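Local coordinates for arylsulfatase (Pseudoalteromonas sp. MB47, PDB 7AJ0), which probably removes sulfate groups from the algal polysaccharide fucoidan in an exo-acting manner, as a calcium-containing sulfatase that assembles into a hexamer, at residues I252-A255 against V256-K260; V243-D246 against E247-F251; Q491-K494 against F495-H499. All coordinates share one frame; numbering follows the deposited sequence.

Interaction 1. Residues I252-A255 against V256-K260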
loop_
_atom_site.group_PDB
_atom_site.type_symbol
_atom_site.label_atom_id
_atom_site.label_comp_id
_atom_site.label_asym_id
_atom_site.label_seq_id
_atom_site.Cartn_x
_atom_site.Cartn_y
_atom_site.Cartn_z
ATOM N N ILE A 252 15.694 41.625 -30.391
ATOM C CA ILE A 252 14.566 42.553 -30.392
ATOM C C ILE A 252 15.013 43.932 -30.858
ATOM O O ILE A 252 14.343 44.573 -31.676
ATOM C CB ILE A 252 13.916 42.600 -28.996
ATOM C CG1 ILE A 252 13.107 41.322 -28.760
ATOM C CG2 ILE A 252 13.037 43.834 -28.849
ATOM C CD1 ILE A 252 12.729 41.084 -27.320
ATOM N N ASN A 253 16.153 44.409 -30.350
ATOM C CA ASN A 253 16.668 45.700 -30.794
ATOM C C ASN A 253 16.866 45.724 -32.303
ATOM O O ASN A 253 16.513 46.704 -32.970
ATOM C CB ASN A 253 17.987 46.018 -30.087
ATOM C CG ASN A 253 17.787 46.473 -28.658
ATOM O OD1 ASN A 253 16.712 46.938 -28.291
ATOM N ND2 ASN A 253 18.827 46.347 -27.845
ATOM N N GLN A 254 17.425 44.649 -32.862
ATOM C CA GLN A 254 17.726 44.627 -34.289
ATOM C C GLN A 254 16.454 44.606 -35.127
ATOM O O GLN A 254 16.389 45.251 -36.179
ATOM C CB GLN A 254 18.607 43.421 -34.609
ATOM C CG GLN A 254 19.076 43.350 -36.047
ATOM C CD GLN A 254 20.055 42.214 -36.280
ATOM O OE1 GLN A 254 20.410 41.485 -35.354
ATOM N NE2 GLN A 254 20.497 42.060 -37.523
ATOM N N ALA A 255 15.428 43.880 -34.676
ATOM C CA ALA A 255 14.185 43.817 -35.439
ATOM C C ALA A 255 13.410 45.127 -35.346
ATOM O O ALA A 255 12.824 45.580 -36.337
ATOM C CB ALA A 255 13.324 42.653 -34.947
ATOM N N VAL A 256 13.389 45.749 -34.169
ATOM C CA VAL A 256 12.652 46.998 -34.015
ATOM C C VAL A 256 13.343 48.121 -34.779
ATOM O O VAL A 256 12.689 49.007 -35.338
ATOM C CB VAL A 256 12.483 47.347 -32.526
ATOM C CG1 VAL A 256 11.835 48.716 -32.374
ATOM C CG2 VAL A 256 11.661 46.275 -31.818
ATOM N N ASP A 257 14.681 48.103 -34.815
ATOM C CA ASP A 257 15.413 49.138 -35.541
ATOM C C ASP A 257 15.250 48.990 -37.049
ATOM O O ASP A 257 15.331 49.984 -37.781
ATOM C CB ASP A 257 16.894 49.104 -35.158
ATOM C CG ASP A 257 17.141 49.566 -33.731
ATOM O OD1 ASP A 257 16.188 50.053 -33.085
ATOM O OD2 ASP A 257 18.289 49.441 -33.252
ATOM N N GLU A 258 15.025 47.766 -37.532
ATOM C CA GLU A 258 14.745 47.548 -38.945
ATOM C C GLU A 258 13.291 47.826 -39.305
ATOM O O GLU A 258 12.962 47.873 -40.496
ATOM C CB GLU A 258 15.085 46.109 -39.339
ATOM C CG GLU A 258 16.556 45.761 -39.224
ATOM C CD GLU A 258 16.817 44.276 -39.405
ATOM O OE1 GLU A 258 15.972 43.593 -40.021
ATOM O OE2 GLU A 258 17.865 43.793 -38.925
ATOM N N GLY A 259 12.418 48.000 -38.315
ATOM C CA GLY A 259 11.015 48.228 -38.586
ATOM C C GLY A 259 10.236 46.998 -38.977
ATOM O O GLY A 259 9.172 47.123 -39.593
ATOM N N LYS A 260 10.725 45.809 -38.639
ATOM C CA LYS A 260 10.046 44.579 -39.013
ATOM C C LYS A 260 9.429 43.906 -37.793
ATOM O O LYS A 260 9.979 43.976 -36.689
ATOM C CB LYS A 260 11.008 43.596 -39.689
ATOM C CG LYS A 260 11.431 44.013 -41.090
ATOM C CD LYS A 260 12.454 43.048 -41.674
ATOM C CE LYS A 260 12.863 43.467 -43.078
ATOM N NZ LYS A 260 14.038 42.700 -43.572
#
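Gln254 and Glu258, one helical turn apart, run side by side over the outer surface of helix 240-258. Starting from Glu258, CB rests near the Gln254 carbonyl, and CG comes closer still, 3.1 Å from Gln254 O, because chi1 of -64° sets it beside the backbone N. The extended chain then carries CD past that carbonyl to the Gln254 methylene, where Glu258 OE2 lies 3.2 Å from Gln254 CG. Glu258 OE2 also takes a weak hydrogen bond from Gln254 NE2 (3.4 Å), the amide and carboxylate planes being turned 72° apart. Just past Glu258 the helix ends in a Schellman motif. Gly259, with phi of 77°, turns the chain out of the helix, and Lys260 N reaches back to Ala255 O at 3.1 Å, while Gly259 N makes a weak bond to Val256 O. One turn earlier, Val256 N still bonds Ile252 O in regular helical fashion. On another side of the helix, Ile252 CG2 and Val256 CG2 meet at 4.1 Å; Ile252 is buried against Leu264 of strand 262-267 and Leu308 of helix 290-311, while Val256 touches Lys312 and Gln314. Ala255 packs on Phe262, at the start of the strand that follows the turn.

Interaction 2. Residues V243-D246 against E247-F251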
loop_
_atom_site.group_PDB
_atom_site.type_symbol
_atom_site.label_atom_id
_atom_site.label_comp_id
_atom_site.label_asym_id
_atom_site.label_seq_id
_atom_site.Cartn_x
_atom_site.Cartn_y
_atom_site.Cartn_z
ATOM N N VAL A 243 23.304 34.922 -20.740
ATOM C CA VAL A 243 23.737 34.997 -22.131
ATOM C C VAL A 243 22.537 34.952 -23.065
ATOM O O VAL A 243 22.477 35.692 -24.056
ATOM C CB VAL A 243 24.732 33.863 -22.437
ATOM C CG1 VAL A 243 25.046 33.812 -23.922
ATOM C CG2 VAL A 243 25.997 34.047 -21.619
ATOM N N LEU A 244 21.566 34.085 -22.773
ATOM C CA LEU A 244 20.356 34.032 -23.587
ATOM C C LEU A 244 19.599 35.350 -23.518
ATOM O O LEU A 244 19.109 35.851 -24.536
ATOM C CB LEU A 244 19.465 32.880 -23.127
ATOM C CG LEU A 244 20.051 31.476 -23.265
ATOM C CD1 LEU A 244 19.156 30.456 -22.578
ATOM C CD2 LEU A 244 20.243 31.115 -24.726
ATOM N N ARG A 245 19.487 35.924 -22.319
ATOM C CA ARG A 245 18.847 37.227 -22.174
ATOM C C ARG A 245 19.526 38.260 -23.063
ATOM O O ARG A 245 18.859 39.014 -23.780
ATOM C CB ARG A 245 18.884 37.656 -20.706
ATOM C CG ARG A 245 18.158 38.954 -20.377
ATOM C CD ARG A 245 19.013 40.200 -20.608
ATOM N NE ARG A 245 20.413 40.012 -20.237
ATOM C CZ ARG A 245 20.858 39.897 -18.991
ATOM N NH1 ARG A 245 20.013 39.942 -17.971
ATOM N NH2 ARG A 245 22.152 39.726 -18.765
ATOM N N ASP A 246 20.860 38.293 -23.045
ATOM C CA ASP A 246 21.587 39.244 -23.878
ATOM C C ASP A 246 21.258 39.055 -25.353
ATOM O O ASP A 246 21.096 40.032 -26.092
ATOM C CB ASP A 246 23.093 39.100 -23.649
ATOM C CG ASP A 246 23.529 39.578 -22.275
ATOM O OD1 ASP A 246 22.792 40.375 -21.656
ATOM O OD2 ASP A 246 24.618 39.166 -21.820
ATOM N N GLU A 247 21.156 37.802 -25.804
ATOM C CA GLU A 247 20.911 37.548 -27.220
ATOM C C GLU A 247 19.495 37.942 -27.622
ATOM O O GLU A 247 19.279 38.453 -28.727
ATOM C CB GLU A 247 21.175 36.078 -27.544
ATOM C CG GLU A 247 22.651 35.713 -27.596
ATOM C CD GLU A 247 23.373 36.353 -28.771
ATOM O OE1 GLU A 247 22.723 36.612 -29.806
ATOM O OE2 GLU A 247 24.593 36.599 -28.656
ATOM N N SER A 248 18.514 37.707 -26.746
ATOM C CA SER A 248 17.154 38.145 -27.043
ATOM C C SER A 248 17.051 39.665 -27.064
ATOM O O SER A 248 16.273 40.222 -27.847
ATOM C CB SER A 248 16.175 37.563 -26.026
ATOM O OG SER A 248 15.905 36.201 -26.306
ATOM N N VAL A 249 17.820 40.349 -26.216
ATOM C CA VAL A 249 17.849 41.809 -26.257
ATOM C C VAL A 249 18.415 42.283 -27.590
ATOM O O VAL A 249 17.846 43.160 -28.249
ATOM C CB VAL A 249 18.655 42.362 -25.069
ATOM C CG1 VAL A 249 18.956 43.840 -25.273
ATOM C CG2 VAL A 249 17.897 42.147 -23.766
ATOM N N LYS A 250 19.544 41.706 -28.010
ATOM C CA LYS A 250 20.114 42.073 -29.303
ATOM C C LYS A 250 19.124 41.813 -30.433
ATOM O O LYS A 250 18.994 42.628 -31.353
ATOM C CB LYS A 250 21.414 41.306 -29.544
ATOM C CG LYS A 250 22.575 41.744 -28.661
ATOM C CD LYS A 250 23.847 40.969 -28.990
ATOM C CE LYS A 250 25.009 41.394 -28.099
ATOM N NZ LYS A 250 26.247 40.601 -28.356
ATOM N N PHE A 251 18.405 40.690 -30.371
ATOM C CA PHE A 251 17.484 40.341 -31.448
ATOM C C PHE A 251 16.325 41.327 -31.529
ATOM O O PHE A 251 15.987 41.819 -32.612
ATOM C CB PHE A 251 16.961 38.917 -31.253
ATOM C CG PHE A 251 16.013 38.473 -32.326
ATOM C CD1 PHE A 251 16.492 38.032 -33.549
ATOM C CD2 PHE A 251 14.645 38.506 -32.118
ATOM C CE1 PHE A 251 15.624 37.633 -34.545
ATOM C CE2 PHE A 251 13.769 38.104 -33.109
ATOM C CZ PHE A 251 14.260 37.666 -34.325
#
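Arg245 and Val249 pack side by side along one flank of helix 240-258, Arg245 CD lying 3.9 Å from Val249 CG2. Val249 CG2 also sits 3.3 Å from Arg245 O, whose hydrogen bond from Val249 N is part of the regular helical pattern. Bends about CB-CG (chi2 -85°) and CG-CD (chi3 -38°) turn the guanidinium to the carboxylate of the adjacent Asp246. There NE and NH2 grip a single oxygen side-on, in a salt bridge with Arg245 NE 2.8 Å from Asp246 OD1. Both nitrogens approach that oxygen from the same face, above the carboxylate plane, and Arg245 NH1 has a second acidic partner in Glu304. Lys250 belongs to the looser, solvent-exposed side: its CG passes 3.4 Å from Asp246 O, but the extended chain ends with Lys250 NZ 6.9 Å from Asp246 OD2. The tight side is formed by buried Leu244 and Ser248, packed on Ile155, with Ser248 OG hydrogen-bonded to His266; at its margin Glu247 OE1 hydrogen-bonds Tyr175 OH. The helix thus lies across one face of the mixed sheet, over strands 175-177, 151-155 and 262-267, with helix 290-311 at its flank, touched by Arg245 and Val249.

Interaction 3. Residues Q491-K494 against F495-H499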
loop_
_atom_site.group_PDB
_atom_site.type_symbol
_atom_site.label_atom_id
_atom_site.label_comp_id
_atom_site.label_asym_id
_atom_site.label_seq_id
_atom_site.Cartn_x
_atom_site.Cartn_y
_atom_site.Cartn_z
ATOM N N GLN A 491 -20.486 10.739 -24.476
ATOM C CA GLN A 491 -19.903 11.800 -25.292
ATOM C C GLN A 491 -18.384 11.814 -25.167
ATOM O O GLN A 491 -17.678 12.054 -26.152
ATOM C CB GLN A 491 -20.486 13.155 -24.897
ATOM C CG GLN A 491 -20.000 14.308 -25.767
ATOM C CD GLN A 491 -20.340 14.116 -27.235
ATOM O OE1 GLN A 491 -21.438 13.677 -27.574
ATOM N NE2 GLN A 491 -19.392 14.432 -28.111
ATOM N N ALA A 492 -17.864 11.563 -23.962
ATOM C CA ALA A 492 -16.417 11.491 -23.786
ATOM C C ALA A 492 -15.818 10.381 -24.639
ATOM O O ALA A 492 -14.706 10.518 -25.164
ATOM C CB ALA A 492 -16.076 11.275 -22.313
ATOM N N THR A 493 -16.541 9.270 -24.789
ATOM C CA THR A 493 -16.062 8.192 -25.648
ATOM C C THR A 493 -16.172 8.575 -27.118
ATOM O O THR A 493 -15.300 8.226 -27.921
ATOM C CB THR A 493 -16.838 6.908 -25.359
ATOM O OG1 THR A 493 -16.539 6.465 -24.029
ATOM C CG2 THR A 493 -16.466 5.815 -26.347
ATOM N N LYS A 494 -17.235 9.294 -27.488
ATOM C CA LYS A 494 -17.331 9.802 -28.852
ATOM C C LYS A 494 -16.135 10.683 -29.190
ATOM O O LYS A 494 -15.577 10.594 -30.290
ATOM C CB LYS A 494 -18.630 10.583 -29.040
ATOM C CG LYS A 494 -19.849 9.727 -29.336
ATOM C CD LYS A 494 -21.051 10.604 -29.665
ATOM C CE LYS A 494 -22.322 9.783 -29.834
ATOM N NZ LYS A 494 -22.905 9.387 -28.522
ATOM N N PHE A 495 -15.721 11.537 -28.250
ATOM C CA PHE A 495 -14.574 12.404 -28.498
ATOM C C PHE A 495 -13.295 11.588 -28.670
ATOM O O PHE A 495 -12.474 11.885 -29.544
ATOM C CB PHE A 495 -14.412 13.411 -27.358
ATOM C CG PHE A 495 -15.354 14.586 -27.431
ATOM C CD1 PHE A 495 -15.634 15.208 -28.637
ATOM C CD2 PHE A 495 -15.952 15.077 -26.281
ATOM C CE1 PHE A 495 -16.494 16.287 -28.695
ATOM C CE2 PHE A 495 -16.813 16.156 -26.332
ATOM C CZ PHE A 495 -17.083 16.763 -27.541
ATOM N N MET A 496 -13.104 10.556 -27.841
ATOM C CA MET A 496 -11.933 9.701 -28.001
ATOM C C MET A 496 -11.929 9.039 -29.373
ATOM O O MET A 496 -10.933 9.099 -30.104
ATOM C CB MET A 496 -11.892 8.634 -26.907
ATOM C CG MET A 496 -10.994 7.449 -27.259
ATOM S SD MET A 496 -10.864 6.212 -25.957
ATOM C CE MET A 496 -12.540 5.581 -25.903
ATOM N N LYS A 497 -13.036 8.383 -29.729
ATOM C CA LYS A 497 -13.096 7.649 -30.988
ATOM C C LYS A 497 -12.802 8.565 -32.169
ATOM O O LYS A 497 -11.999 8.230 -33.046
ATOM C CB LYS A 497 -14.470 6.997 -31.145
ATOM C CG LYS A 497 -14.816 5.991 -30.058
ATOM C CD LYS A 497 -14.072 4.679 -30.249
ATOM C CE LYS A 497 -14.499 3.641 -29.215
ATOM N NZ LYS A 497 -15.958 3.339 -29.284
ATOM N N ALA A 498 -13.446 9.734 -32.204
ATOM C CA ALA A 498 -13.227 10.660 -33.309
ATOM C C ALA A 498 -11.774 11.114 -33.362
ATOM O O ALA A 498 -11.179 11.201 -34.444
ATOM C CB ALA A 498 -14.163 11.861 -33.180
ATOM N N HIS A 499 -11.184 11.401 -32.202
ATOM C CA HIS A 499 -9.792 11.832 -32.162
ATOM C C HIS A 499 -8.875 10.769 -32.752
ATOM O O HIS A 499 -7.980 11.075 -33.548
ATOM C CB HIS A 499 -9.389 12.147 -30.723
ATOM C CG HIS A 499 -7.981 12.633 -30.587
ATOM N ND1 HIS A 499 -7.570 13.861 -31.058
ATOM C CD2 HIS A 499 -6.888 12.057 -30.034
ATOM C CE1 HIS A 499 -6.286 14.022 -30.800
ATOM N NE2 HIS A 499 -5.847 12.941 -30.181
#
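A bend at chi2 of Gln491 (59°), after CG has left anti to the backbone N, brings NE2 of its amide over one face of the Phe495 ring, which chi1 of -79° places beside its own backbone N. Gln491 NE2 stands 3.3 Å above the ring plane, displaced toward the rim and nearest to Phe495 CZ. The two planes stand 73° apart, so the amide is steeply inclined to the ring and does not stack flat on it. The methylene joins in, with Gln491 CG 3.7 Å from Phe495 CE2, and the backbones of the two residues are tied by the bond from Phe495 N to Gln491 O (2.9 Å). At its other end the amide is secured by Asn12, which donates to Gln491 OE1. This is the buried side of an amphipathic helix, 489-505, laid on the four-stranded antiparallel sheet that begins with strand 420-425, an arrangement as in the smaller C-terminal subdomain of sulfatases. The Phe495 ring packs on that sheet, meeting Trp434 edge-to-face and touching Val420, Tyr422 and Leu432. Around the helix from this face, Thr493 CG2 serves as a small apolar platform. Met496 CE touches Thr493 CG2 at 4.0 Å, and Lys497, bent at chi2 and chi4, runs alongside Thr493, bringing Lys497 NZ 3.9 Å from Thr493 CG2. Lys497 CG meanwhile lies 3.1 Å from Thr493 O, the carbonyl that accepts a nearly straight bond from Lys497 N. Lys494 extends toward a second subunit, where Asp128 of that neighbouring chain forms a long, weak ion pair with its NZ.

How the interactions relate
Interactions 2 and 1 are successive stretches of one helix, 240-258: residues 243-251 lead straight into 252-260, with centres 13 Å apart. Both lean on helix 290-311 and strand 262-267, interaction 2 through the middle of helix 240-258 and interaction 1 at its C-terminal end. Interaction 3 belongs to a separate helix on the opposite side of the chain's centre, its centre 46 Å from interaction 1 and 44 Å from interaction 2, with nearest atoms still about 31 Å away in the closer case. The calcium ion, bound by Asp60, Asp61, Cys102, Asp325 and Asn326, lies about 13 Å from the Leu244 side chain of interaction 2, so that contact stands well back from the ion.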